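Cas13d (PDB 6IV9) binds a CRISPR RNA and, through its two HEPN domains, directs maturation of that RNA and cleavage of target RNA. Local coordinates at residues A[904-907]-A[911-914]; A[743-748]-A[850-855]; A[413-418]-A[448-453]. The protein carries 2 engineered substitutions. All coordinates share one frame; numbering follows the deposited sequence.

Interaction 1: A[904-907]-A[911-914]. With nucleotides of chain B.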
loop_
_atom_site.group_PDB
_atom_site.type_symbol
_atom_site.label_atom_id
_atom_site.label_comp_id
_atom_site.label_asym_id
_atom_site.label_seq_id
_atom_site.Cartn_x
_atom_site.Cartn_y
_atom_site.Cartn_z
ATOM N N PHE A 904 19.799 0.985 -7.881
ATOM C CA PHE A 904 20.121 1.256 -9.302
ATOM C C PHE A 904 20.019 -0.016 -10.139
ATOM O O PHE A 904 19.439 0.026 -11.193
ATOM C CB PHE A 904 21.527 1.835 -9.414
ATOM C CG PHE A 904 22.022 2.000 -10.823
ATOM C CD1 PHE A 904 21.580 3.040 -11.616
ATOM C CD2 PHE A 904 22.936 1.117 -11.356
ATOM C CE1 PHE A 904 22.039 3.189 -12.910
ATOM C CE2 PHE A 904 23.386 1.259 -12.655
ATOM C CZ PHE A 904 22.936 2.297 -13.424
ATOM N N LYS A 905 20.596 -1.111 -9.670
ATOM C CA LYS A 905 20.505 -2.377 -10.428
ATOM C C LYS A 905 19.063 -2.880 -10.493
ATOM O O LYS A 905 18.631 -3.256 -11.550
ATOM C CB LYS A 905 21.417 -3.426 -9.803
ATOM C CG LYS A 905 22.892 -3.136 -9.976
ATOM C CD LYS A 905 23.748 -4.331 -9.745
ATOM C CE LYS A 905 23.501 -5.442 -10.728
ATOM N NZ LYS A 905 24.299 -6.634 -10.404
ATOM N N ASN A 906 18.351 -2.835 -9.377
ATOM C CA ASN A 906 16.968 -3.362 -9.352
ATOM C C ASN A 906 16.083 -2.560 -10.306
ATOM O O ASN A 906 15.235 -3.152 -10.916
ATOM C CB ASN A 906 16.390 -3.430 -7.944
ATOM C CG ASN A 906 17.055 -4.458 -7.061
ATOM O OD1 ASN A 906 17.893 -5.214 -7.503
ATOM N ND2 ASN A 906 16.673 -4.474 -5.804
ATOM N N LEU A 907 16.294 -1.255 -10.389
ATOM C CA LEU A 907 15.453 -0.371 -11.226
ATOM C C LEU A 907 15.917 -0.359 -12.689
ATOM O O LEU A 907 15.179 0.146 -13.492
ATOM C CB LEU A 907 15.507 1.041 -10.642
ATOM C CG LEU A 907 14.846 1.241 -9.282
ATOM C CD1 LEU A 907 14.756 2.706 -8.919
ATOM C CD2 LEU A 907 13.478 0.608 -9.236
ATOM N N GLN A 911 15.252 -8.320 -14.979
ATOM C CA GLN A 911 15.295 -9.591 -14.217
ATOM C C GLN A 911 15.363 -9.346 -12.707
ATOM O O GLN A 911 14.970 -10.218 -11.993
ATOM C CB GLN A 911 16.388 -10.522 -14.735
ATOM C CG GLN A 911 16.356 -10.681 -16.243
ATOM C CD GLN A 911 17.345 -9.760 -16.915
ATOM O OE1 GLN A 911 17.022 -8.667 -17.338
ATOM N NE2 GLN A 911 18.588 -10.216 -17.007
ATOM N N LEU A 912 15.940 -8.238 -12.273
ATOM C CA LEU A 912 16.086 -7.963 -10.824
ATOM C C LEU A 912 14.940 -7.105 -10.287
ATOM O O LEU A 912 14.872 -6.923 -9.101
ATOM C CB LEU A 912 17.388 -7.192 -10.633
ATOM C CG LEU A 912 18.661 -7.921 -11.035
ATOM C CD1 LEU A 912 19.874 -7.109 -10.668
ATOM C CD2 LEU A 912 18.717 -9.284 -10.397
ATOM N N PHE A 913 14.107 -6.576 -11.162
ATOM C CA PHE A 913 13.103 -5.579 -10.730
ATOM C C PHE A 913 12.009 -6.089 -9.786
ATOM O O PHE A 913 11.796 -5.467 -8.764
ATOM C CB PHE A 913 12.485 -4.937 -11.962
ATOM C CG PHE A 913 11.428 -3.919 -11.658
ATOM C CD1 PHE A 913 11.765 -2.642 -11.271
ATOM C CD2 PHE A 913 10.095 -4.246 -11.758
ATOM C CE1 PHE A 913 10.781 -1.714 -11.002
ATOM C CE2 PHE A 913 9.118 -3.309 -11.495
ATOM C CZ PHE A 913 9.464 -2.049 -11.104
ATOM N N ASP A 914 11.357 -7.179 -10.135
ATOM C CA ASP A 914 10.202 -7.649 -9.340
ATOM C C ASP A 914 10.577 -8.842 -8.464
ATOM O O ASP A 914 10.957 -9.857 -8.983
ATOM C CB ASP A 914 9.060 -8.023 -10.273
ATOM C CG ASP A 914 7.706 -8.068 -9.600
ATOM O OD1 ASP A 914 7.639 -8.406 -8.442
ATOM O OD2 ASP A 914 6.745 -7.768 -10.275
ATOM P P A B 2 22.822 -13.398 -7.665
ATOM O OP1 A B 2 23.901 -13.891 -8.500
ATOM O OP2 A B 2 22.681 -13.885 -6.310
ATOM O "O5'" A B 2 22.940 -11.830 -7.517
ATOM C "C5'" A B 2 23.272 -10.994 -8.598
ATOM C "C4'" A B 2 22.674 -9.636 -8.406
ATOM O "O4'" A B 2 21.321 -9.726 -7.913
ATOM C "C3'" A B 2 23.396 -8.830 -7.348
ATOM O "O3'" A B 2 24.583 -8.358 -7.922
ATOM C "C2'" A B 2 22.337 -7.810 -6.980
ATOM O "O2'" A B 2 22.219 -6.814 -7.944
ATOM C "C1'" A B 2 21.087 -8.685 -6.990
ATOM N N9 A B 2 20.781 -9.265 -5.685
ATOM C C8 A B 2 20.707 -10.586 -5.340
ATOM N N7 A B 2 20.410 -10.788 -4.082
ATOM C C5 A B 2 20.267 -9.510 -3.566
ATOM C C6 A B 2 19.945 -9.038 -2.283
ATOM N N6 A B 2 19.714 -9.828 -1.239
ATOM N N1 A B 2 19.900 -7.704 -2.103
ATOM C C2 A B 2 20.137 -6.910 -3.147
ATOM N N3 A B 2 20.446 -7.231 -4.394
ATOM C C4 A B 2 20.501 -8.563 -4.541
ATOM P P A B 27 14.148 0.896 -2.502
ATOM O OP1 A B 27 13.927 1.823 -3.661
ATOM O OP2 A B 27 14.714 1.470 -1.283
ATOM O "O5'" A B 27 12.856 0.203 -1.939
ATOM C "C5'" A B 27 11.964 -0.400 -2.901
ATOM C "C4'" A B 27 10.799 -0.977 -2.195
ATOM O "O4'" A B 27 9.889 -1.537 -3.143
ATOM C "C3'" A B 27 11.139 -2.146 -1.269
ATOM O "O3'" A B 27 11.056 -1.752 0.086
ATOM C "C2'" A B 27 10.042 -3.191 -1.551
ATOM O "O2'" A B 27 9.402 -3.631 -0.361
ATOM C "C1'" A B 27 9.079 -2.417 -2.466
ATOM N N9 A B 27 8.381 -3.251 -3.430
ATOM C C8 A B 27 7.019 -3.273 -3.587
ATOM N N7 A B 27 6.603 -4.167 -4.441
ATOM C C5 A B 27 7.771 -4.768 -4.896
ATOM C C6 A B 27 8.009 -5.779 -5.844
ATOM N N6 A B 27 7.037 -6.410 -6.510
ATOM N N1 A B 27 9.293 -6.167 -6.044
ATOM C C2 A B 27 10.260 -5.529 -5.376
ATOM N N3 A B 27 10.162 -4.526 -4.510
ATOM C C4 A B 27 8.876 -4.198 -4.298
ATOM P P A B 26 17.959 0.646 1.276
ATOM O OP1 A B 26 18.115 2.022 0.765
ATOM O OP2 A B 26 17.034 0.267 2.360
ATOM O "O5'" A B 26 17.490 -0.267 0.055
ATOM C "C5'" A B 26 17.924 -0.048 -1.274
ATOM C "C4'" A B 26 17.281 -1.043 -2.200
ATOM O "O4'" A B 26 17.721 -2.362 -1.798
ATOM C "C3'" A B 26 15.759 -1.201 -2.166
ATOM O "O3'" A B 26 15.084 -0.273 -3.052
ATOM C "C2'" A B 26 15.546 -2.649 -2.646
ATOM O "O2'" A B 26 15.101 -2.749 -4.020
ATOM C "C1'" A B 26 16.931 -3.297 -2.467
ATOM N N9 A B 26 16.891 -4.517 -1.660
ATOM C C8 A B 26 16.689 -4.615 -0.306
ATOM N N7 A B 26 16.552 -5.846 0.118
ATOM C C5 A B 26 16.727 -6.613 -1.025
ATOM C C6 A B 26 16.670 -7.990 -1.253
ATOM N N6 A B 26 16.521 -8.896 -0.283
ATOM N N1 A B 26 16.785 -8.422 -2.529
ATOM C C2 A B 26 16.981 -7.516 -3.489
ATOM N N3 A B 26 16.986 -6.188 -3.403
ATOM C C4 A B 26 16.925 -5.800 -2.128
HETATM O O HOH W 1 17.080 -7.763 -7.009
#
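Asn906 and Phe913 make the closest approach between the two segments, on the tightly packed side of the contact. The backbone O of Asn906 lies 3.2 Å from Phe913 CA in a CA-H...O contact, with 130° at the hydrogen, and also sits in the plane of the Phe913 ring at its edge. This carbonyl is buried without a conventional hydrogen-bond partner; the weak CA-H...O contact and the nearby ring edge are probably a partial substitute at best. The ring reaches this place because CG stands anti to the backbone N (chi1 179°), which also brings Phe913 CE1 to 4.0 Å from Leu907 CD2. Behind this apolar patch runs helix 713-760, which receives Leu907 on Ala748 and Phe913 on Val741. The two segments form a sharp hairpin of two short helical pieces at the C-terminal end of the chain, helix 901-908 and the short, weakly bonded helix 910-913, and together they offer one surface to the CRISPR RNA. Toward that RNA the packing is looser and more polar. Asn906 OD1 rests on Leu912 CB at 3.7 Å, the side chains crossing at about a right angle, and on the RNA side a water donates to both OD1 and Leu912 O. Leu912 CD1 touches Lys905 CE, beyond which Lys905 NZ donates to O3' of A2 of chain B, bonds weakly to O2' of the same sugar and makes a salt bridge to a phosphate of the RNA. The Asn906 amide grips the sugar edge of A26 of chain B: ND2 donates to both N3 and O2', which fixes the amide's rotation. At the partly exposed end, Asp914 OD1 accepts from N6 of A27 of chain B, nearly straight at 174°.

Interaction 2: A[743-748]-A[850-855]; sequences ARYVIA and SIYHYV. With nucleotides of chain B.
Tyr745 reaches from helix 713-760 into the angle between Tyr852 and His853 of helix 848-861, and the three rings form an aromatic cluster. Against Tyr852 it lies nearly parallel, with planes 16° apart, but the rings are slid past each other in opposite directions: their centroids are 5.2 Å apart and overlap is slight. Tyr852 CE2 comes over one face of the Tyr745 ring, 3.9 Å from CD1. The Tyr852 hydroxyl lies over the CB-CG-CD1 margin of the same face, its OH 3.8 Å from Tyr745 CD1, and finds its polar partner in Asn742 OD1. His853 is turned quite differently, its ring plane at 81° to that of Tyr745. Its first torsion sets the imidazole beside the backbone N, from where its end comes up to the tyrosine oxygen. His853 NE2 donates to Tyr745 OH at 2.7 Å, with 152° at the hydrogen and the oxygen in the imidazole plane. One face of the imidazole is covered over its centre by Tyr852 CD2. On another side of helix 713-760, Arg744 lays a face of its guanidinium against A27 of chain B, with N3 of the base 3.3 Å above the plane and offset toward its rim; NH1 donates to Phe913 O. Because the imidazole N-H is given to Tyr745 OH, the hydroxyl can donate its own hydrogen bond to Leu907 O, which would form a short hydrogen-bonded chain across helices 848-861, 713-760 and 901-908 within a buried interior.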
loop_
_atom_site.group_PDB
_atom_site.type_symbol
_atom_site.label_atom_id
_atom_site.label_comp_id
_atom_site.label_asym_id
_atom_site.label_seq_id
_atom_site.Cartn_x
_atom_site.Cartn_y
_atom_site.Cartn_z
ATOM N N ALA A 743 5.708 3.620 -8.859
ATOM C CA ALA A 743 5.952 3.846 -7.422
ATOM C C ALA A 743 7.421 3.560 -7.079
ATOM O O ALA A 743 7.964 4.254 -6.261
ATOM C CB ALA A 743 5.020 2.981 -6.629
ATOM N N ARG A 744 8.035 2.572 -7.717
ATOM C CA ARG A 744 9.447 2.225 -7.420
ATOM C C ARG A 744 10.346 3.413 -7.765
ATOM O O ARG A 744 11.311 3.620 -7.089
ATOM C CB ARG A 744 9.865 0.983 -8.209
ATOM C CG ARG A 744 9.112 -0.274 -7.826
ATOM C CD ARG A 744 9.600 -0.754 -6.487
ATOM N NE ARG A 744 10.919 -1.321 -6.580
ATOM C CZ ARG A 744 11.199 -2.448 -7.200
ATOM N NH1 ARG A 744 10.236 -3.243 -7.601
ATOM N NH2 ARG A 744 12.447 -2.790 -7.405
ATOM N N TYR A 745 10.048 4.070 -8.879
ATOM C CA TYR A 745 10.785 5.256 -9.376
ATOM C C TYR A 745 10.545 6.462 -8.464
ATOM O O TYR A 745 11.434 7.246 -8.245
ATOM C CB TYR A 745 10.590 5.416 -10.882
ATOM C CG TYR A 745 11.119 4.213 -11.601
ATOM C CD1 TYR A 745 10.321 3.109 -11.805
ATOM C CD2 TYR A 745 12.442 4.137 -11.979
ATOM C CE1 TYR A 745 10.809 1.974 -12.411
ATOM C CE2 TYR A 745 12.948 3.007 -12.583
ATOM C CZ TYR A 745 12.131 1.916 -12.793
ATOM O OH TYR A 745 12.626 0.791 -13.366
ATOM N N VAL A 746 9.327 6.574 -7.958
ATOM C CA VAL A 746 8.971 7.668 -7.020
ATOM C C VAL A 746 9.832 7.511 -5.766
ATOM O O VAL A 746 10.343 8.479 -5.306
ATOM C CB VAL A 746 7.477 7.654 -6.675
ATOM C CG1 VAL A 746 7.190 8.657 -5.584
ATOM C CG2 VAL A 746 6.624 7.922 -7.905
ATOM N N ILE A 747 9.999 6.285 -5.286
ATOM C CA ILE A 747 10.859 6.053 -4.091
ATOM C C ILE A 747 12.286 6.482 -4.450
ATOM O O ILE A 747 12.921 7.129 -3.657
ATOM C CB ILE A 747 10.809 4.572 -3.680
ATOM C CG1 ILE A 747 9.434 4.172 -3.148
ATOM C CG2 ILE A 747 11.920 4.242 -2.710
ATOM C CD1 ILE A 747 9.270 2.699 -2.957
ATOM N N ALA A 748 12.725 6.153 -5.656
ATOM C CA ALA A 748 14.098 6.506 -6.058
ATOM C C ALA A 748 14.289 8.031 -6.033
ATOM O O ALA A 748 15.306 8.479 -5.537
ATOM C CB ALA A 748 14.376 5.925 -7.413
ATOM N N SER A 850 8.840 -3.676 -19.123
ATOM C CA SER A 850 9.114 -3.257 -20.522
ATOM C C SER A 850 8.059 -2.275 -21.038
ATOM O O SER A 850 8.404 -1.418 -21.800
ATOM C CB SER A 850 9.394 -4.382 -21.467
ATOM O OG SER A 850 8.382 -5.328 -21.404
ATOM N N ILE A 851 6.802 -2.451 -20.660
ATOM C CA ILE A 851 5.778 -1.480 -21.124
ATOM C C ILE A 851 6.102 -0.113 -20.536
ATOM O O ILE A 851 6.120 0.832 -21.247
ATOM C CB ILE A 851 4.374 -1.915 -20.690
ATOM C CG1 ILE A 851 3.965 -3.234 -21.334
ATOM C CG2 ILE A 851 3.373 -0.813 -20.957
ATOM C CD1 ILE A 851 2.702 -3.805 -20.777
ATOM N N TYR A 852 6.391 -0.075 -19.248
ATOM C CA TYR A 852 6.619 1.218 -18.573
ATOM C C TYR A 852 7.809 1.945 -19.196
ATOM O O TYR A 852 7.702 3.097 -19.497
ATOM C CB TYR A 852 6.937 0.923 -17.109
ATOM C CG TYR A 852 7.278 2.130 -16.284
ATOM C CD1 TYR A 852 6.298 2.847 -15.631
ATOM C CD2 TYR A 852 8.578 2.544 -16.133
ATOM C CE1 TYR A 852 6.599 3.956 -14.870
ATOM C CE2 TYR A 852 8.898 3.652 -15.379
ATOM C CZ TYR A 852 7.907 4.365 -14.747
ATOM O OH TYR A 852 8.237 5.437 -14.002
ATOM N N HIS A 853 8.914 1.245 -19.366
ATOM C CA HIS A 853 10.130 1.872 -19.938
ATOM C C HIS A 853 9.912 2.294 -21.399
ATOM O O HIS A 853 10.419 3.324 -21.783
ATOM C CB HIS A 853 11.363 1.042 -19.606
ATOM C CG HIS A 853 11.744 1.202 -18.178
ATOM N ND1 HIS A 853 12.174 2.384 -17.670
ATOM C CD2 HIS A 853 11.695 0.350 -17.143
ATOM C CE1 HIS A 853 12.405 2.245 -16.397
ATOM N NE2 HIS A 853 12.109 1.026 -16.053
ATOM N N TYR A 854 9.200 1.497 -22.180
ATOM C CA TYR A 854 8.988 1.934 -23.576
ATOM C C TYR A 854 8.181 3.236 -23.597
ATOM O O TYR A 854 8.573 4.171 -24.228
ATOM C CB TYR A 854 8.292 0.854 -24.400
ATOM C CG TYR A 854 7.989 1.362 -25.781
ATOM C CD1 TYR A 854 8.980 1.418 -26.739
ATOM C CD2 TYR A 854 6.744 1.865 -26.107
ATOM C CE1 TYR A 854 8.733 1.933 -27.994
ATOM C CE2 TYR A 854 6.478 2.386 -27.358
ATOM C CZ TYR A 854 7.480 2.417 -28.303
ATOM O OH TYR A 854 7.241 2.931 -29.529
ATOM N N VAL A 855 7.084 3.280 -22.863
ATOM C CA VAL A 855 6.237 4.501 -22.827
ATOM C C VAL A 855 7.056 5.651 -22.249
ATOM O O VAL A 855 7.014 6.723 -22.786
ATOM C CB VAL A 855 4.947 4.264 -22.022
ATOM C CG1 VAL A 855 4.139 5.529 -21.863
ATOM C CG2 VAL A 855 4.109 3.150 -22.610
ATOM P P A B 27 14.148 0.896 -2.502
ATOM O OP1 A B 27 13.927 1.823 -3.661
ATOM O OP2 A B 27 14.714 1.470 -1.283
ATOM O "O5'" A B 27 12.856 0.203 -1.939
ATOM C "C5'" A B 27 11.964 -0.400 -2.901
ATOM C "C4'" A B 27 10.799 -0.977 -2.195
ATOM O "O4'" A B 27 9.889 -1.537 -3.143
ATOM C "C3'" A B 27 11.139 -2.146 -1.269
ATOM O "O3'" A B 27 11.056 -1.752 0.086
ATOM C "C2'" A B 27 10.042 -3.191 -1.551
ATOM O "O2'" A B 27 9.402 -3.631 -0.361
ATOM C "C1'" A B 27 9.079 -2.417 -2.466
ATOM N N9 A B 27 8.381 -3.251 -3.430
ATOM C C8 A B 27 7.019 -3.273 -3.587
ATOM N N7 A B 27 6.603 -4.167 -4.441
ATOM C C5 A B 27 7.771 -4.768 -4.896
ATOM C C6 A B 27 8.009 -5.779 -5.844
ATOM N N6 A B 27 7.037 -6.410 -6.510
ATOM N N1 A B 27 9.293 -6.167 -6.044
ATOM C C2 A B 27 10.260 -5.529 -5.376
ATOM N N3 A B 27 10.162 -4.526 -4.510
ATOM C C4 A B 27 8.876 -4.198 -4.298
#

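Interaction 3: A[413-418]-A[448-453]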
loop_
_atom_site.group_PDB
_atom_site.type_symbol
_atom_site.label_atom_id
_atom_site.label_comp_id
_atom_site.label_asym_id
_atom_site.label_seq_id
_atom_site.Cartn_x
_atom_site.Cartn_y
_atom_site.Cartn_z
ATOM N N CYS A 413 -11.618 -17.557 18.823
ATOM C CA CYS A 413 -11.895 -17.760 20.265
ATOM C C CYS A 413 -11.088 -18.947 20.799
ATOM O O CYS A 413 -10.612 -18.894 21.906
ATOM C CB CYS A 413 -13.388 -17.931 20.488
ATOM S SG CYS A 413 -14.292 -16.385 20.262
ATOM N N ASN A 414 -10.911 -19.960 19.977
ATOM C CA ASN A 414 -10.169 -21.164 20.395
ATOM C C ASN A 414 -8.741 -20.791 20.776
ATOM O O ASN A 414 -8.278 -21.270 21.786
ATOM C CB ASN A 414 -10.069 -22.142 19.237
ATOM C CG ASN A 414 -9.322 -23.392 19.617
ATOM O OD1 ASN A 414 -9.809 -24.178 20.404
ATOM N ND2 ASN A 414 -8.142 -23.568 19.070
ATOM N N TYR A 415 -8.087 -19.959 19.973
ATOM C CA TYR A 415 -6.675 -19.602 20.237
ATOM C C TYR A 415 -6.515 -18.370 21.127
ATOM O O TYR A 415 -5.469 -18.217 21.719
ATOM C CB TYR A 415 -5.982 -19.380 18.901
ATOM C CG TYR A 415 -5.788 -20.634 18.102
ATOM C CD1 TYR A 415 -4.875 -21.584 18.499
ATOM C CD2 TYR A 415 -6.503 -20.863 16.950
ATOM C CE1 TYR A 415 -4.674 -22.733 17.768
ATOM C CE2 TYR A 415 -6.310 -22.001 16.201
ATOM C CZ TYR A 415 -5.394 -22.940 16.618
ATOM O OH TYR A 415 -5.184 -24.055 15.897
ATOM N N TYR A 416 -7.492 -17.480 21.115
ATOM C CA TYR A 416 -7.410 -16.220 21.883
ATOM C C TYR A 416 -7.834 -16.399 23.339
ATOM O O TYR A 416 -7.360 -15.655 24.165
ATOM C CB TYR A 416 -8.311 -15.183 21.234
ATOM C CG TYR A 416 -8.178 -13.786 21.760
ATOM C CD1 TYR A 416 -7.009 -13.071 21.605
ATOM C CD2 TYR A 416 -9.242 -13.171 22.381
ATOM C CE1 TYR A 416 -6.897 -11.774 22.060
ATOM C CE2 TYR A 416 -9.141 -11.883 22.860
ATOM C CZ TYR A 416 -7.969 -11.177 22.690
ATOM O OH TYR A 416 -7.883 -9.906 23.153
ATOM N N ARG A 417 -8.754 -17.315 23.603
ATOM C CA ARG A 417 -9.262 -17.476 24.981
ATOM C C ARG A 417 -9.109 -18.910 25.493
ATOM O O ARG A 417 -8.493 -19.096 26.504
ATOM C CB ARG A 417 -10.735 -17.076 25.006
ATOM C CG ARG A 417 -10.983 -15.574 25.006
ATOM C CD ARG A 417 -10.395 -14.722 26.120
ATOM N NE ARG A 417 -11.201 -13.541 26.395
ATOM C CZ ARG A 417 -12.459 -13.582 26.829
ATOM N NH1 ARG A 417 -13.154 -12.472 26.976
ATOM N NH2 ARG A 417 -13.023 -14.733 27.116
ATOM N N ASN A 418 -9.711 -19.864 24.804
ATOM C CA ASN A 418 -9.760 -21.279 25.239
ATOM C C ASN A 418 -8.417 -22.006 25.252
ATOM O O ASN A 418 -8.215 -22.792 26.159
ATOM C CB ASN A 418 -10.678 -22.088 24.335
ATOM C CG ASN A 418 -11.011 -23.422 24.950
ATOM O OD1 ASN A 418 -11.558 -23.472 26.040
ATOM N ND2 ASN A 418 -10.662 -24.496 24.273
ATOM N N ALA A 448 -6.150 -30.419 10.611
ATOM C CA ALA A 448 -6.641 -31.778 10.910
ATOM C C ALA A 448 -7.104 -31.843 12.362
ATOM O O ALA A 448 -8.164 -32.383 12.597
ATOM C CB ALA A 448 -5.534 -32.752 10.659
ATOM N N LYS A 449 -6.319 -31.323 13.298
ATOM C CA LYS A 449 -6.751 -31.330 14.716
ATOM C C LYS A 449 -7.993 -30.452 14.872
ATOM O O LYS A 449 -8.881 -30.813 15.635
ATOM C CB LYS A 449 -5.633 -30.840 15.634
ATOM C CG LYS A 449 -4.315 -31.581 15.505
ATOM C CD LYS A 449 -3.278 -31.111 16.481
ATOM C CE LYS A 449 -1.873 -31.132 15.930
ATOM N NZ LYS A 449 -0.871 -31.392 16.988
ATOM N N LEU A 450 -8.021 -29.319 14.178
ATOM C CA LEU A 450 -9.161 -28.380 14.283
ATOM C C LEU A 450 -10.438 -29.032 13.755
ATOM O O LEU A 450 -11.467 -28.794 14.321
ATOM C CB LEU A 450 -8.822 -27.081 13.554
ATOM C CG LEU A 450 -7.819 -26.186 14.277
ATOM C CD1 LEU A 450 -7.428 -25.005 13.419
ATOM C CD2 LEU A 450 -8.369 -25.715 15.602
ATOM N N TRP A 451 -10.348 -29.818 12.697
ATOM C CA TRP A 451 -11.555 -30.463 12.133
ATOM C C TRP A 451 -12.191 -31.410 13.145
ATOM O O TRP A 451 -13.393 -31.383 13.272
ATOM C CB TRP A 451 -11.219 -31.217 10.861
ATOM C CG TRP A 451 -12.451 -31.703 10.179
ATOM C CD1 TRP A 451 -12.838 -32.991 10.009
ATOM C CD2 TRP A 451 -13.461 -30.896 9.563
ATOM N NE1 TRP A 451 -14.013 -33.040 9.322
ATOM C CE2 TRP A 451 -14.421 -31.774 9.036
ATOM C CE3 TRP A 451 -13.649 -29.524 9.404
ATOM C CZ2 TRP A 451 -15.549 -31.326 8.363
ATOM C CZ3 TRP A 451 -14.763 -29.082 8.739
ATOM C CH2 TRP A 451 -15.701 -29.969 8.230
ATOM N N GLY A 452 -11.395 -32.187 13.860
ATOM C CA GLY A 452 -11.983 -33.107 14.843
ATOM C C GLY A 452 -12.723 -32.320 15.893
ATOM O O GLY A 452 -13.755 -32.765 16.367
ATOM N N LYS A 453 -12.138 -31.210 16.313
ATOM C CA LYS A 453 -12.756 -30.335 17.329
ATOM C C LYS A 453 -13.980 -29.551 16.830
ATOM O O LYS A 453 -14.918 -29.422 17.599
ATOM C CB LYS A 453 -11.674 -29.407 17.866
ATOM C CG LYS A 453 -12.099 -28.485 18.983
ATOM C CD LYS A 453 -11.011 -27.517 19.307
ATOM C CE LYS A 453 -10.422 -27.674 20.680
ATOM N NZ LYS A 453 -9.026 -27.195 20.689
#
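Asn414 and Lys453 make the polar link between helices 400-418 and 436-464. The two side chains approach from opposite directions, and Lys453 NZ donates to Asn414 OD1 at 3.1 Å. The donor comes in at a C=O...N angle of 126°, tilted 17° from the carbonyl plane. With CG anti to the backbone N the Asn414 amide projects toward helix 436-464, and its rotation about CB-CG turns OD1 to the lysine and ND2 over the Tyr415 ring; the lysine runs extended as far as a bend at chi3. The bond lies at the exposed margin of an otherwise buried contact. Within its own helix, Asn414 ND2 sits 3.5 Å above the plane of the Tyr415 ring, over its centre, where the partly positive N-H group probably meets the pi cloud.

The apolar part is centred on Leu450. Both its methyls abut the end of Tyr415, which comes from the opposite direction, with Leu450 CD1 3.5 Å and CD2 3.6 Å from Tyr415 OH, while CD2 also comes near Asn414 ND2. The phenol oxygen is satisfied by a hydrogen bond with Glu446 OE2, one turn before Leu450. Leu379 of helix 376-386 touches both Tyr415 and Leu450 and extends the hydrophobic patch.

Backbone bonding shapes the end of the first helix. Cys413 O accepts from Arg417 N at 3.0 Å and from Asn418 N at 3.2 Å, the second bond closing a wider pi-type turn.

The short segments cross at 84° with their axes 13.5 Å apart, too far for the backbones to pack closely. The arrangement is a nearly perpendicular helix crossing bridged by long side chains, within an all-helical region of Cas13d that is not in contact with the bound RNA, about 11 Å off at the nearest atom.

How the interactions relate
Interactions 1 and 2 touch, with centres 11 Å apart. Two probable hydrogen bonds join them, Tyr745 OH to Leu907 O at 2.6 Å and Arg744 NH1 to Phe913 O at 3.0 Å, and Leu907 CD2 packs on Arg744 CB. A27 of chain B spans both: its base amino group reaches interaction 1, while its base lies against interaction 2. The side chain of Asn906 is about 12 Å from a bound magnesium ion. Interaction 3 is remote, its centre 44 Å from that of interaction 1 and 46 Å from that of interaction 2, on the opposite side of the chain's centre from interaction 2; it touches neither.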